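Local coordinates for succinyl-CoA ligase (ADP-forming) subunit alpha (Methanosaeta concilii, PDB 6HXI), which belongs to the CoA-ligase family, carries a citrate-synthase-like C-terminal domain and binds coenzyme A, at residues B[487-501]-B[526-540]. Residues are numbered along the deposited sequence; the frame is centred on the assembly and turned at random.
Sequences GIGHKIKSVKNPDKR and EELTTAKKGNLILNV. With COA (coenzyme A), chain G.
N535 and N539 tie their side-chain amides to the backbone of 487-501, a worked example of two largely non-regular segments joined with hardly any strand pairing. N539 ND2 reaches G489 O at 3.1 Å, in the carbonyl plane and on a lone pair, while a water bridges the same nitrogen to G487 N. Its OD1 caps the following helix, bonding G542 N, so both ends of the amide are fixed. N535 ND2 meets H490 O at 2.9 Å; CG sits between backbone N and carbonyl carbon (chi1 72°), which turns the amide toward that oxygen. In return N535 O accepts from H490 N. Between the asparagines lies a single bridge, I488 with L538, whose flanking bonds are N539 N to G487 O and a nearly straight G489 N to I537 O of 2.7 Å. I488 CD1 packs obliquely on L538 CD1 (3.8 Å) and T529 OG1, while its CG2 meets L536 CB and approaches the coenzyme A adenine, which both L536 methyls also touch, so this pair lines the adenine side of the site. K532 NZ bonds phosphate oxygen O8A of the ligand at 2.9 Å; S89 and R91 of the second subunit also bind it. V540 CG2 lies 3.3 Å above the R501 guanidinium plane, offset toward its rim. The contact links helix 517-530 to the starts of helices 500-512 and 540-555, with helix 399-412 packing against R501 and V540.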
loop_
_atom_site.group_PDB
_atom_site.type_symbol
_atom_site.label_atom_id
_atom_site.label_comp_id
_atom_site.label_asym_id
_atom_site.label_seq_id
_atom_site.Cartn_x
_atom_site.Cartn_y
_atom_site.Cartn_z
ATOM N N GLY B 487 -2.149 -26.744 3.629
ATOM C CA GLY B 487 -0.829 -27.228 4.005
ATOM C C GLY B 487 -0.493 -28.591 3.437
ATOM O O GLY B 487 0.603 -29.106 3.654
ATOM N N ILE B 488 -1.431 -29.163 2.659
ATOM C CA ILE B 488 -1.282 -30.465 2.010
ATOM C C ILE B 488 -1.289 -30.273 0.512
ATOM O O ILE B 488 -2.204 -29.628 0.001
ATOM C CB ILE B 488 -2.380 -31.500 2.479
ATOM C CG1 ILE B 488 -2.141 -31.998 3.921
ATOM C CG2 ILE B 488 -2.530 -32.723 1.488
ATOM C CD1 ILE B 488 -0.890 -33.021 4.164
ATOM N N GLY B 489 -0.303 -30.873 -0.172
ATOM C CA GLY B 489 -0.214 -30.877 -1.629
ATOM C C GLY B 489 0.889 -30.044 -2.241
ATOM O O GLY B 489 1.199 -28.947 -1.767
ATOM N N HIS B 490 1.454 -30.555 -3.331
ATOM C CA HIS B 490 2.522 -29.925 -4.102
ATOM C C HIS B 490 2.368 -30.315 -5.584
ATOM O O HIS B 490 1.925 -31.428 -5.885
ATOM C CB HIS B 490 3.884 -30.421 -3.591
ATOM C CG HIS B 490 5.032 -29.534 -3.960
ATOM N ND1 HIS B 490 5.582 -29.551 -5.241
ATOM C CD2 HIS B 490 5.705 -28.639 -3.203
ATOM C CE1 HIS B 490 6.555 -28.654 -5.216
ATOM N NE2 HIS B 490 6.678 -28.095 -4.005
ATOM N N LYS B 491 2.760 -29.421 -6.496
ATOM C CA LYS B 491 2.691 -29.669 -7.947
ATOM C C LYS B 491 3.734 -30.700 -8.457
ATOM O O LYS B 491 3.371 -31.542 -9.290
ATOM C CB LYS B 491 2.801 -28.367 -8.737
ATOM C CG LYS B 491 1.714 -27.348 -8.441
ATOM C CD LYS B 491 2.200 -25.946 -8.808
ATOM C CE LYS B 491 1.429 -24.821 -8.157
ATOM N NZ LYS B 491 1.740 -24.718 -6.713
ATOM N N ILE B 492 5.004 -30.654 -7.965
ATOM C CA ILE B 492 6.057 -31.588 -8.442
ATOM C C ILE B 492 6.596 -32.542 -7.374
ATOM O O ILE B 492 6.820 -33.724 -7.661
ATOM C CB ILE B 492 7.244 -30.879 -9.174
ATOM C CG1 ILE B 492 7.762 -29.617 -8.422
ATOM C CG2 ILE B 492 6.868 -30.555 -10.628
ATOM C CD1 ILE B 492 9.278 -29.604 -8.204
ATOM N N LYS B 493 6.817 -32.026 -6.153
ATOM C CA LYS B 493 7.360 -32.802 -5.044
ATOM C C LYS B 493 6.374 -33.859 -4.540
ATOM O O LYS B 493 5.155 -33.687 -4.633
ATOM C CB LYS B 493 7.883 -31.881 -3.926
ATOM C CG LYS B 493 9.026 -30.979 -4.385
ATOM C CD LYS B 493 10.222 -31.766 -4.898
ATOM C CE LYS B 493 11.368 -30.893 -5.292
ATOM N NZ LYS B 493 12.366 -31.681 -6.051
ATOM N N SER B 494 6.926 -34.975 -4.044
ATOM C CA SER B 494 6.172 -36.143 -3.614
ATOM C C SER B 494 6.893 -36.874 -2.503
ATOM O O SER B 494 7.883 -36.351 -1.989
ATOM C CB SER B 494 5.983 -37.078 -4.806
ATOM O OG SER B 494 7.223 -37.638 -5.199
ATOM N N VAL B 495 6.435 -38.095 -2.145
ATOM C CA VAL B 495 7.105 -38.891 -1.111
ATOM C C VAL B 495 8.519 -39.324 -1.535
ATOM O O VAL B 495 9.441 -39.263 -0.721
ATOM C CB VAL B 495 6.287 -40.088 -0.573
ATOM C CG1 VAL B 495 5.223 -39.616 0.403
ATOM C CG2 VAL B 495 5.666 -40.902 -1.699
ATOM N N LYS B 496 8.682 -39.739 -2.802
ATOM C CA LYS B 496 9.954 -40.193 -3.363
ATOM C C LYS B 496 10.876 -39.004 -3.682
ATOM O O LYS B 496 12.090 -39.154 -3.586
ATOM C CB LYS B 496 9.713 -41.090 -4.601
ATOM C CG LYS B 496 9.058 -42.447 -4.278
ATOM C CD LYS B 496 8.608 -43.221 -5.541
ATOM C CE LYS B 496 7.161 -42.977 -5.947
ATOM N NZ LYS B 496 6.994 -42.740 -7.418
ATOM N N ASN B 497 10.304 -37.820 -4.018
ATOM C CA ASN B 497 11.037 -36.581 -4.327
ATOM C C ASN B 497 10.569 -35.422 -3.376
ATOM O O ASN B 497 9.687 -34.647 -3.739
ATOM C CB ASN B 497 10.853 -36.242 -5.809
ATOM C CG ASN B 497 11.588 -35.022 -6.302
ATOM O OD1 ASN B 497 12.718 -34.723 -5.902
ATOM N ND2 ASN B 497 10.967 -34.309 -7.222
ATOM N N PRO B 498 11.111 -35.316 -2.141
ATOM C CA PRO B 498 10.581 -34.308 -1.186
ATOM C C PRO B 498 10.993 -32.856 -1.397
ATOM O O PRO B 498 12.071 -32.606 -1.937
ATOM C CB PRO B 498 11.083 -34.806 0.181
ATOM C CG PRO B 498 11.723 -36.139 -0.060
ATOM C CD PRO B 498 12.117 -36.183 -1.501
ATOM N N ASP B 499 10.156 -31.896 -0.924
ATOM C CA ASP B 499 10.496 -30.466 -0.953
ATOM C C ASP B 499 11.559 -30.252 0.148
ATOM O O ASP B 499 11.339 -30.632 1.307
ATOM C CB ASP B 499 9.271 -29.570 -0.703
ATOM C CG ASP B 499 9.554 -28.070 -0.742
ATOM O OD1 ASP B 499 10.698 -27.673 -0.448
ATOM O OD2 ASP B 499 8.619 -27.293 -1.036
ATOM N N LYS B 500 12.726 -29.697 -0.229
ATOM C CA LYS B 500 13.812 -29.472 0.726
ATOM C C LYS B 500 13.432 -28.491 1.853
ATOM O O LYS B 500 13.804 -28.742 2.998
ATOM C CB LYS B 500 15.115 -29.052 0.032
ATOM C CG LYS B 500 16.341 -29.768 0.613
ATOM C CD LYS B 500 16.575 -31.157 -0.012
ATOM C CE LYS B 500 18.050 -31.469 -0.103
ATOM N NZ LYS B 500 18.364 -32.403 -1.222
ATOM N N ARG B 501 12.653 -27.429 1.528
ATOM C CA ARG B 501 12.192 -26.401 2.469
ATOM C C ARG B 501 11.477 -27.041 3.658
ATOM O O ARG B 501 11.713 -26.630 4.797
ATOM C CB ARG B 501 11.259 -25.391 1.787
ATOM C CG ARG B 501 11.835 -24.663 0.572
ATOM C CD ARG B 501 11.005 -23.441 0.164
ATOM N NE ARG B 501 9.815 -23.763 -0.636
ATOM C CZ ARG B 501 8.775 -22.939 -0.793
ATOM N NH1 ARG B 501 8.766 -21.745 -0.204
ATOM N NH2 ARG B 501 7.725 -23.314 -1.511
ATOM N N GLU B 526 -0.742 -36.889 6.700
ATOM C CA GLU B 526 0.068 -36.981 5.482
ATOM C C GLU B 526 0.188 -38.422 4.941
ATOM O O GLU B 526 0.176 -38.614 3.723
ATOM C CB GLU B 526 1.441 -36.354 5.718
ATOM C CG GLU B 526 2.276 -36.130 4.464
ATOM C CD GLU B 526 3.765 -36.044 4.735
ATOM O OE1 GLU B 526 4.247 -36.732 5.666
ATOM O OE2 GLU B 526 4.448 -35.272 4.027
ATOM N N GLU B 527 0.279 -39.430 5.831
ATOM C CA GLU B 527 0.358 -40.836 5.425
ATOM C C GLU B 527 -0.907 -41.223 4.706
ATOM O O GLU B 527 -0.838 -41.901 3.683
ATOM C CB GLU B 527 0.605 -41.768 6.614
ATOM C CG GLU B 527 2.047 -41.761 7.074
ATOM C CD GLU B 527 2.336 -42.770 8.164
ATOM O OE1 GLU B 527 2.246 -42.410 9.360
ATOM O OE2 GLU B 527 2.669 -43.925 7.813
ATOM N N LEU B 528 -2.055 -40.714 5.189
ATOM C CA LEU B 528 -3.362 -40.927 4.564
ATOM C C LEU B 528 -3.515 -40.213 3.204
ATOM O O LEU B 528 -4.039 -40.815 2.270
ATOM C CB LEU B 528 -4.481 -40.515 5.528
ATOM C CG LEU B 528 -4.582 -41.388 6.775
ATOM C CD1 LEU B 528 -5.370 -40.711 7.807
ATOM C CD2 LEU B 528 -5.224 -42.744 6.449
ATOM N N THR B 529 -3.086 -38.927 3.097
ATOM C CA THR B 529 -3.212 -38.171 1.859
ATOM C C THR B 529 -2.256 -38.722 0.798
ATOM O O THR B 529 -2.685 -38.886 -0.349
ATOM C CB THR B 529 -3.119 -36.649 2.073
ATOM O OG1 THR B 529 -1.845 -36.292 2.605
ATOM C CG2 THR B 529 -4.228 -36.109 2.952
ATOM N N THR B 530 -1.000 -39.078 1.175
ATOM C CA THR B 530 -0.032 -39.640 0.215
ATOM C C THR B 530 -0.451 -41.057 -0.259
ATOM O O THR B 530 -0.040 -41.474 -1.339
ATOM C CB THR B 530 1.424 -39.567 0.721
ATOM O OG1 THR B 530 1.564 -40.287 1.938
ATOM C CG2 THR B 530 1.915 -38.130 0.901
ATOM N N ALA B 531 -1.317 -41.759 0.508
ATOM C CA ALA B 531 -1.888 -43.070 0.133
ATOM C C ALA B 531 -2.907 -42.912 -1.035
ATOM O O ALA B 531 -3.289 -43.905 -1.657
ATOM C CB ALA B 531 -2.562 -43.712 1.332
ATOM N N LYS B 532 -3.335 -41.660 -1.331
ATOM C CA LYS B 532 -4.252 -41.351 -2.428
ATOM C C LYS B 532 -3.458 -40.927 -3.664
ATOM O O LYS B 532 -3.670 -41.460 -4.758
ATOM C CB LYS B 532 -5.257 -40.251 -2.029
ATOM C CG LYS B 532 -6.097 -40.563 -0.789
ATOM C CD LYS B 532 -7.251 -39.563 -0.650
ATOM C CE LYS B 532 -8.147 -39.873 0.512
ATOM N NZ LYS B 532 -9.360 -39.009 0.509
ATOM N N LYS B 533 -2.576 -39.937 -3.495
ATOM C CA LYS B 533 -1.706 -39.357 -4.518
ATOM C C LYS B 533 -0.415 -38.976 -3.798
ATOM O O LYS B 533 -0.462 -38.275 -2.774
ATOM C CB LYS B 533 -2.336 -38.080 -5.072
ATOM C CG LYS B 533 -3.351 -38.248 -6.158
ATOM C CD LYS B 533 -3.821 -36.839 -6.555
ATOM C CE LYS B 533 -3.294 -36.396 -7.869
ATOM N NZ LYS B 533 -4.067 -35.233 -8.340
ATOM N N GLY B 534 0.709 -39.412 -4.357
ATOM C CA GLY B 534 2.046 -39.197 -3.812
ATOM C C GLY B 534 2.488 -37.768 -3.612
ATOM O O GLY B 534 3.340 -37.523 -2.764
ATOM N N ASN B 535 1.904 -36.824 -4.366
ATOM C CA ASN B 535 2.173 -35.384 -4.294
ATOM C C ASN B 535 1.337 -34.708 -3.205
ATOM O O ASN B 535 1.342 -33.469 -3.118
ATOM C CB ASN B 535 1.863 -34.710 -5.643
ATOM C CG ASN B 535 0.390 -34.613 -5.963
ATOM O OD1 ASN B 535 -0.272 -35.613 -6.225
ATOM N ND2 ASN B 535 -0.171 -33.417 -5.904
ATOM N N LEU B 536 0.577 -35.495 -2.401
ATOM C CA LEU B 536 -0.243 -34.890 -1.331
ATOM C C LEU B 536 0.574 -34.857 -0.043
ATOM O O LEU B 536 0.180 -35.406 0.997
ATOM C CB LEU B 536 -1.611 -35.593 -1.167
ATOM C CG LEU B 536 -2.598 -35.451 -2.333
ATOM C CD1 LEU B 536 -3.912 -36.102 -2.007
ATOM C CD2 LEU B 536 -2.777 -34.019 -2.747
ATOM N N ILE B 537 1.756 -34.247 -0.153
ATOM C CA ILE B 537 2.719 -34.170 0.940
ATOM C C ILE B 537 2.402 -32.956 1.761
ATOM O O ILE B 537 1.653 -32.082 1.327
ATOM C CB ILE B 537 4.221 -34.203 0.448
ATOM C CG1 ILE B 537 4.533 -33.088 -0.590
ATOM C CG2 ILE B 537 4.589 -35.575 -0.122
ATOM C CD1 ILE B 537 5.971 -32.472 -0.507
ATOM N N LEU B 538 2.982 -32.894 2.945
ATOM C CA LEU B 538 2.867 -31.746 3.820
ATOM C C LEU B 538 3.781 -30.705 3.162
ATOM O O LEU B 538 4.972 -30.963 2.977
ATOM C CB LEU B 538 3.371 -32.154 5.207
ATOM C CG LEU B 538 2.989 -31.302 6.393
ATOM C CD1 LEU B 538 1.445 -31.129 6.527
ATOM C CD2 LEU B 538 3.608 -31.881 7.658
ATOM N N ASN B 539 3.187 -29.623 2.648
ATOM C CA ASN B 539 3.927 -28.574 1.970
ATOM C C ASN B 539 4.567 -27.575 2.997
ATOM O O ASN B 539 4.391 -27.745 4.209
ATOM C CB ASN B 539 3.041 -27.888 0.906
ATOM C CG ASN B 539 1.890 -27.063 1.434
ATOM O OD1 ASN B 539 1.989 -26.362 2.431
ATOM N ND2 ASN B 539 0.782 -27.070 0.726
ATOM N N VAL B 540 5.319 -26.567 2.500
ATOM C CA VAL B 540 6.043 -25.567 3.309
ATOM C C VAL B 540 5.095 -24.776 4.200
ATOM O O VAL B 540 5.410 -24.600 5.378
ATOM C CB VAL B 540 6.988 -24.632 2.472
ATOM C CG1 VAL B 540 7.901 -23.815 3.372
ATOM C CG2 VAL B 540 7.852 -25.458 1.542
HETATM N N1A COA G . -5.975 -32.286 0.686
HETATM C C2A COA G . -6.630 -33.439 0.862
HETATM N N3A COA G . -6.996 -34.344 -0.057
HETATM C C4A COA G . -6.674 -33.934 -1.294
HETATM C C5A COA G . -6.007 -32.769 -1.631
HETATM C C6A COA G . -5.615 -31.930 -0.570
HETATM N N6A COA G . -4.885 -30.828 -0.734
HETATM N N7A COA G . -5.935 -32.628 -3.008
HETATM C C8A COA G . -6.537 -33.696 -3.465
HETATM N N9A COA G . -7.015 -34.530 -2.486
HETATM C C1B COA G . -7.764 -35.774 -2.659
HETATM C C2B COA G . -9.042 -35.665 -3.481
HETATM O O2B COA G . -10.128 -35.182 -2.687
HETATM C C3B COA G . -9.229 -37.129 -3.895
HETATM O O3B COA G . -9.806 -37.920 -2.833
HETATM P P3B COA G . -10.660 -39.244 -3.081
HETATM O O7A COA G . -9.832 -40.143 -3.936
HETATM O O8A COA G . -10.946 -39.797 -1.731
HETATM O O9A COA G . -11.976 -38.779 -3.732
HETATM C C4B COA G . -7.798 -37.667 -4.016
HETATM O O4B COA G . -6.954 -36.715 -3.336
HETATM C C5B COA G . -7.307 -37.887 -5.424
HETATM O O5B COA G . -7.685 -36.736 -6.205
HETATM P P1A COA G . -8.271 -36.890 -7.723
HETATM O O1A COA G . -8.249 -35.632 -8.510
HETATM O O2A COA G . -9.619 -37.593 -7.747
HETATM O O3A COA G . -7.139 -37.902 -8.216
HETATM P P2A COA G . -6.565 -38.554 -9.550
HETATM O O4A COA G . -5.508 -37.691 -10.111
HETATM O O5A COA G . -5.998 -39.888 -9.122
HETATM O O6A COA G . -7.806 -38.727 -10.578
HETATM C CBP COA G . -8.571 -40.570 -11.982
HETATM C CCP COA G . -8.629 -39.907 -10.601
HETATM C CDP COA G . -9.489 -41.800 -11.960
HETATM C CEP COA G . -9.043 -39.603 -13.087
HETATM C CAP COA G . -7.104 -40.995 -12.267
HETATM O OAP COA G . -6.534 -41.653 -11.150
HETATM C C9P COA G . -6.866 -41.830 -13.519
HETATM O O9P COA G . -6.790 -41.279 -14.620
HETATM N N8P COA G . -6.734 -43.155 -13.346
HETATM C C7P COA G . -6.600 -44.088 -14.456
HETATM C C6P COA G . -7.777 -45.021 -14.545
HETATM C C5P COA G . -7.604 -46.060 -15.627
HETATM O O5P COA G . -6.485 -46.456 -15.949
HETATM N N4P COA G . -8.720 -46.493 -16.214
HETATM C C3P COA G . -8.716 -47.412 -17.344
HETATM C C2P COA G . -8.460 -46.714 -18.665
HETATM S S1P COA G . -8.702 -47.984 -19.938
HETATM O O HOH W 1 -1.928 -25.825 1.019
#